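Local coordinates for putative MAR1 (Leishmania donovani, PDB 1X9G), which is of unknown function but belongs to the isochorismatase superfamily and is probably a hydrolase-like enzyme, possibly a ribonuclease, with no established substrate, at residues A[53-58]-A[186-191]; A[123-128]-A[155-160]. All blocks are in the same frame, centred on the assembly; numbering follows the deposited sequence.

Contact 1: A[53-58]-A[186-191]; sequences HEVVPE and KRISKL
Val-55 lays one methyl against Ile-188 and the other against Arg-187, so that one branched side chain serves both neighbours on the facing helix. Val-55 CG1, anti to the backbone N (chi1 176°), lies 4.0 Å from Ile-188 CG1, an ordinary van der Waals contact between two buried apolar groups. The other methyl, Val-55 CG2, sits 3.9 Å from Arg-187 NE, close to the methylene CB where the arginine leaves its helix. These two side chains meet head-on, the arginine running past the valine to the backbone behind it. With the chain bent at chi3 (103°), the guanidinium lies across the end of helix 39-55, where Val-55 CA lies over one face, 3.9 Å above the plane and displaced toward its rim. Arg-187 NH2 stays 3.8 Å from Glu-54 O, too long for a hydrogen bond, though the carbonyl's partial charge may still favour the cation. The carboxylate of Glu-54 turns elsewhere, to a salt bridge with Arg-51. Residue types follow the depth: beta-branched Val and Ile fill the buried side, where Ile-188 also packs on Leu-52 and Leu-173, while the long arginine lies along the exposed side, its aliphatic part on the valine and its charge near solvent. This is helix-to-helix packing on the outside of a three-layer alpha/beta fold, joining the C-terminal helix 185-191 to the last turn of helix 39-55.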
# COMPACT_ATOMS: atom_id res chain seq x y z
N HIS A 53 5.21 -4.00 30.73
CA HIS A 53 6.36 -4.85 30.99
C HIS A 53 6.46 -5.21 32.48
O HIS A 53 6.80 -6.34 32.82
CB HIS A 53 7.64 -4.19 30.47
CG HIS A 53 8.87 -4.49 31.27
ND1 HIS A 53 9.51 -5.71 31.25
CD2 HIS A 53 9.59 -3.71 32.12
CE1 HIS A 53 10.57 -5.67 32.04
NE2 HIS A 53 10.63 -4.47 32.59
N GLU A 54 6.16 -4.24 33.36
CA GLU A 54 6.02 -4.50 34.81
C GLU A 54 4.95 -5.55 35.13
O GLU A 54 5.14 -6.34 36.02
CB GLU A 54 5.76 -3.20 35.56
CG GLU A 54 6.97 -2.33 35.49
CD GLU A 54 6.71 -0.89 35.81
OE1 GLU A 54 5.55 -0.44 35.69
OE2 GLU A 54 7.68 -0.19 36.17
N VAL A 55 3.85 -5.57 34.36
CA VAL A 55 2.87 -6.67 34.45
C VAL A 55 3.54 -8.02 34.15
O VAL A 55 3.30 -9.00 34.83
CB VAL A 55 1.64 -6.45 33.52
CG1 VAL A 55 0.73 -7.63 33.58
CG2 VAL A 55 0.86 -5.22 33.89
N VAL A 56 4.41 -8.06 33.13
CA VAL A 56 4.92 -9.36 32.65
C VAL A 56 6.45 -9.44 32.48
O VAL A 56 6.94 -9.69 31.40
CB VAL A 56 4.14 -9.85 31.36
CG1 VAL A 56 4.46 -11.34 31.07
CG2 VAL A 56 2.62 -9.71 31.55
N PRO A 57 7.21 -9.30 33.59
CA PRO A 57 8.64 -9.05 33.50
C PRO A 57 9.57 -10.25 33.26
O PRO A 57 10.71 -10.06 32.82
CB PRO A 57 8.96 -8.38 34.84
CG PRO A 57 7.67 -8.40 35.63
CD PRO A 57 6.79 -9.37 35.00
N GLU A 58 9.12 -11.46 33.55
CA GLU A 58 9.95 -12.64 33.34
C GLU A 58 9.95 -12.99 31.86
O GLU A 58 10.65 -13.90 31.43
CB GLU A 58 9.44 -13.85 34.15
CG GLU A 58 8.39 -13.52 35.24
CD GLU A 58 6.99 -13.18 34.66
OE1 GLU A 58 6.90 -12.59 33.55
OE2 GLU A 58 5.97 -13.48 35.33
N LYS A 186 -7.13 -8.05 33.60
CA LYS A 186 -7.59 -6.93 34.45
C LYS A 186 -6.52 -5.85 34.60
O LYS A 186 -6.82 -4.65 34.55
CB LYS A 186 -7.94 -7.47 35.86
CG LYS A 186 -8.77 -6.53 36.82
CD LYS A 186 -10.27 -6.96 36.88
CE LYS A 186 -11.00 -6.40 38.13
NZ LYS A 186 -10.83 -7.26 39.38
N ARG A 187 -5.28 -6.28 34.80
CA ARG A 187 -4.16 -5.37 34.91
C ARG A 187 -3.90 -4.64 33.59
O ARG A 187 -3.77 -3.42 33.57
CB ARG A 187 -2.90 -6.11 35.36
CG ARG A 187 -2.64 -6.14 36.88
CD ARG A 187 -1.45 -7.05 37.17
NE ARG A 187 -0.22 -6.30 37.46
CZ ARG A 187 0.92 -6.83 37.93
NH1 ARG A 187 1.02 -8.14 38.14
NH2 ARG A 187 1.97 -6.04 38.17
N ILE A 188 -3.85 -5.41 32.50
CA ILE A 188 -3.55 -4.92 31.16
C ILE A 188 -4.70 -4.11 30.60
O ILE A 188 -4.49 -3.06 29.96
CB ILE A 188 -3.17 -6.09 30.24
CG1 ILE A 188 -1.88 -6.74 30.75
CG2 ILE A 188 -2.99 -5.60 28.81
CD1 ILE A 188 -1.37 -7.96 29.97
N SER A 189 -5.92 -4.57 30.86
CA SER A 189 -7.15 -3.85 30.51
C SER A 189 -7.12 -2.41 31.02
O SER A 189 -7.58 -1.49 30.35
CB SER A 189 -8.37 -4.61 31.07
OG SER A 189 -9.60 -3.96 30.82
N LYS A 190 -6.57 -2.23 32.22
CA LYS A 190 -6.54 -0.95 32.89
C LYS A 190 -5.69 0.10 32.15
O LYS A 190 -6.02 1.29 32.12
CB LYS A 190 -6.08 -1.17 34.35
CG LYS A 190 -5.20 -0.08 34.99
CD LYS A 190 -4.17 -0.69 35.95
CE LYS A 190 -2.80 -0.95 35.27
NZ LYS A 190 -1.69 -0.03 35.76
N LEU A 191 -4.59 -0.36 31.57
CA LEU A 191 -3.75 0.45 30.70
C LEU A 191 -4.54 1.00 29.51
O LEU A 191 -4.50 2.19 29.21
CB LEU A 191 -2.58 -0.39 30.20
CG LEU A 191 -1.66 -0.87 31.32
CD1 LEU A 191 -0.58 -1.81 30.83
CD2 LEU A 191 -1.06 0.37 32.00

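Contact 2: A[123-128]-A[155-160]; sequences QTVADL and KLMSSW
Val-125 leaves helix 117-130 with its CB directed at helix 147-158 and divides at once into two methyls with different partners. Val-125 CG1 lies 3.9 Å from Met-157 SD, the two side chains crossing at about a right angle. Val-125 CG2 reaches the rim of the indole, 3.4 Å from Trp-160 CZ3, and lies at the ring edge near its plane, with CE3 almost as close; the same methyl also touches Met-157 SD. Met-157 extends its chain through chi2 (-174°) to bring the sulfur to the valine, and its terminal methyl then bends off at chi3. Next along the helix, Ala-126 presents CB from the flank, 4.1 Å from Trp-160 CH2; a short side chain suits a place where the broad indole comes near the backbone. Trp-160 follows the end of its helix, and one ring face lies over that last turn, with Leu-156 O 3.5 Å above the plane. Leu-156 O accepts from both Ser-159 N and Ser-159 OG, the latter in the carbonyl plane. Val-135 and Leu-137 of the sheet adjoin Val-125, while Arg-11 of a second subunit makes a cation-pi contact with Trp-160. Built from methyls, a thioether and an aromatic rim, the contact implies cohesion by dispersion and exclusion of water, while the hydrogen bonds around it lie within each segment or run to other parts, and none joins the two.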
# COMPACT_ATOMS: atom_id res chain seq x y z
N GLN A 123 16.50 2.54 10.50
CA GLN A 123 17.78 1.75 10.55
C GLN A 123 17.75 0.66 11.58
O GLN A 123 18.23 -0.46 11.34
CB GLN A 123 19.00 2.68 10.73
CG GLN A 123 19.02 3.77 9.65
CD GLN A 123 20.31 4.52 9.53
OE1 GLN A 123 21.38 3.93 9.60
NE2 GLN A 123 20.22 5.83 9.27
N THR A 124 17.17 0.98 12.73
CA THR A 124 17.02 0.01 13.83
C THR A 124 16.24 -1.23 13.37
O THR A 124 16.73 -2.36 13.56
CB THR A 124 16.29 0.67 14.98
OG1 THR A 124 17.08 1.78 15.43
CG2 THR A 124 16.03 -0.27 16.08
N VAL A 125 15.07 -1.03 12.73
CA VAL A 125 14.31 -2.19 12.28
C VAL A 125 14.97 -2.99 11.17
O VAL A 125 14.89 -4.20 11.22
CB VAL A 125 12.72 -1.97 12.07
CG1 VAL A 125 12.23 -0.67 12.63
CG2 VAL A 125 12.29 -2.12 10.67
N ALA A 126 15.63 -2.38 10.19
CA ALA A 126 16.33 -3.19 9.18
C ALA A 126 17.39 -4.09 9.84
O ALA A 126 17.54 -5.25 9.46
CB ALA A 126 16.93 -2.32 8.05
N ASP A 127 18.10 -3.57 10.86
CA ASP A 127 19.11 -4.37 11.63
C ASP A 127 18.48 -5.53 12.44
O ASP A 127 18.92 -6.67 12.34
CB ASP A 127 19.97 -3.49 12.56
CG ASP A 127 20.95 -2.56 11.82
OD1 ASP A 127 21.28 -1.52 12.42
OD2 ASP A 127 21.43 -2.83 10.68
N LEU A 128 17.44 -5.22 13.21
CA LEU A 128 16.62 -6.26 13.82
C LEU A 128 16.20 -7.34 12.84
O LEU A 128 16.31 -8.53 13.15
CB LEU A 128 15.40 -5.63 14.45
CG LEU A 128 15.42 -5.18 15.92
CD1 LEU A 128 16.79 -5.44 16.62
CD2 LEU A 128 14.88 -3.73 16.11
N LYS A 155 5.55 3.48 4.85
CA LYS A 155 5.30 2.61 3.69
C LYS A 155 6.44 1.68 3.38
O LYS A 155 6.22 0.54 3.12
CB LYS A 155 5.04 3.35 2.35
CG LYS A 155 4.24 4.59 2.31
CD LYS A 155 2.75 4.38 2.52
CE LYS A 155 1.95 5.38 1.63
NZ LYS A 155 0.48 5.08 1.69
N LEU A 156 7.67 2.14 3.36
CA LEU A 156 8.76 1.21 3.11
C LEU A 156 8.61 0.01 4.08
O LEU A 156 8.62 -1.14 3.68
CB LEU A 156 10.11 1.87 3.43
CG LEU A 156 11.24 1.60 2.46
CD1 LEU A 156 12.61 1.70 3.17
CD2 LEU A 156 11.07 0.29 1.62
N MET A 157 8.56 0.32 5.36
CA MET A 157 8.55 -0.73 6.38
C MET A 157 7.33 -1.68 6.29
O MET A 157 7.48 -2.85 6.56
CB MET A 157 8.63 -0.14 7.80
CG MET A 157 9.97 0.53 8.13
SD MET A 157 10.18 1.08 9.86
CE MET A 157 9.25 2.62 9.91
N SER A 158 6.15 -1.18 5.92
CA SER A 158 4.96 -2.00 5.63
C SER A 158 5.18 -3.06 4.53
O SER A 158 4.42 -4.02 4.41
CB SER A 158 3.82 -1.07 5.15
OG SER A 158 3.14 -0.49 6.25
N SER A 159 6.18 -2.85 3.69
CA SER A 159 6.50 -3.80 2.65
C SER A 159 7.54 -4.80 3.10
O SER A 159 7.99 -5.56 2.28
CB SER A 159 7.00 -3.07 1.41
OG SER A 159 8.32 -2.60 1.66
N TRP A 160 7.92 -4.78 4.37
CA TRP A 160 8.97 -5.66 4.94
C TRP A 160 8.41 -6.89 5.70
O TRP A 160 9.07 -7.42 6.62
CB TRP A 160 9.90 -4.88 5.92
CG TRP A 160 10.80 -3.89 5.23
CD1 TRP A 160 10.98 -3.76 3.87
CD2 TRP A 160 11.66 -2.89 5.84
NE1 TRP A 160 11.88 -2.77 3.61
CE2 TRP A 160 12.33 -2.24 4.79
CE3 TRP A 160 11.97 -2.54 7.18
CZ2 TRP A 160 13.27 -1.21 5.02
CZ3 TRP A 160 12.91 -1.51 7.41
CH2 TRP A 160 13.53 -0.85 6.32

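Each contact packs a valine of one helix against a second helix or the turn that follows it, but they share no element and lie on opposite sides of the chain's centre, with their own centres 28 Å apart. Contact 2, nested along the chain inside the loop closed by contact 1, is wholly buried: its four touching residues are uncharged, and a second subunit packs against it. Contact 1 is partly buried, touches no other chain of the assembly, and grades from aliphatic packing into an arginine at its exposed side. One thus lies beside a subunit interface, the other at an outer flank near the C-terminus.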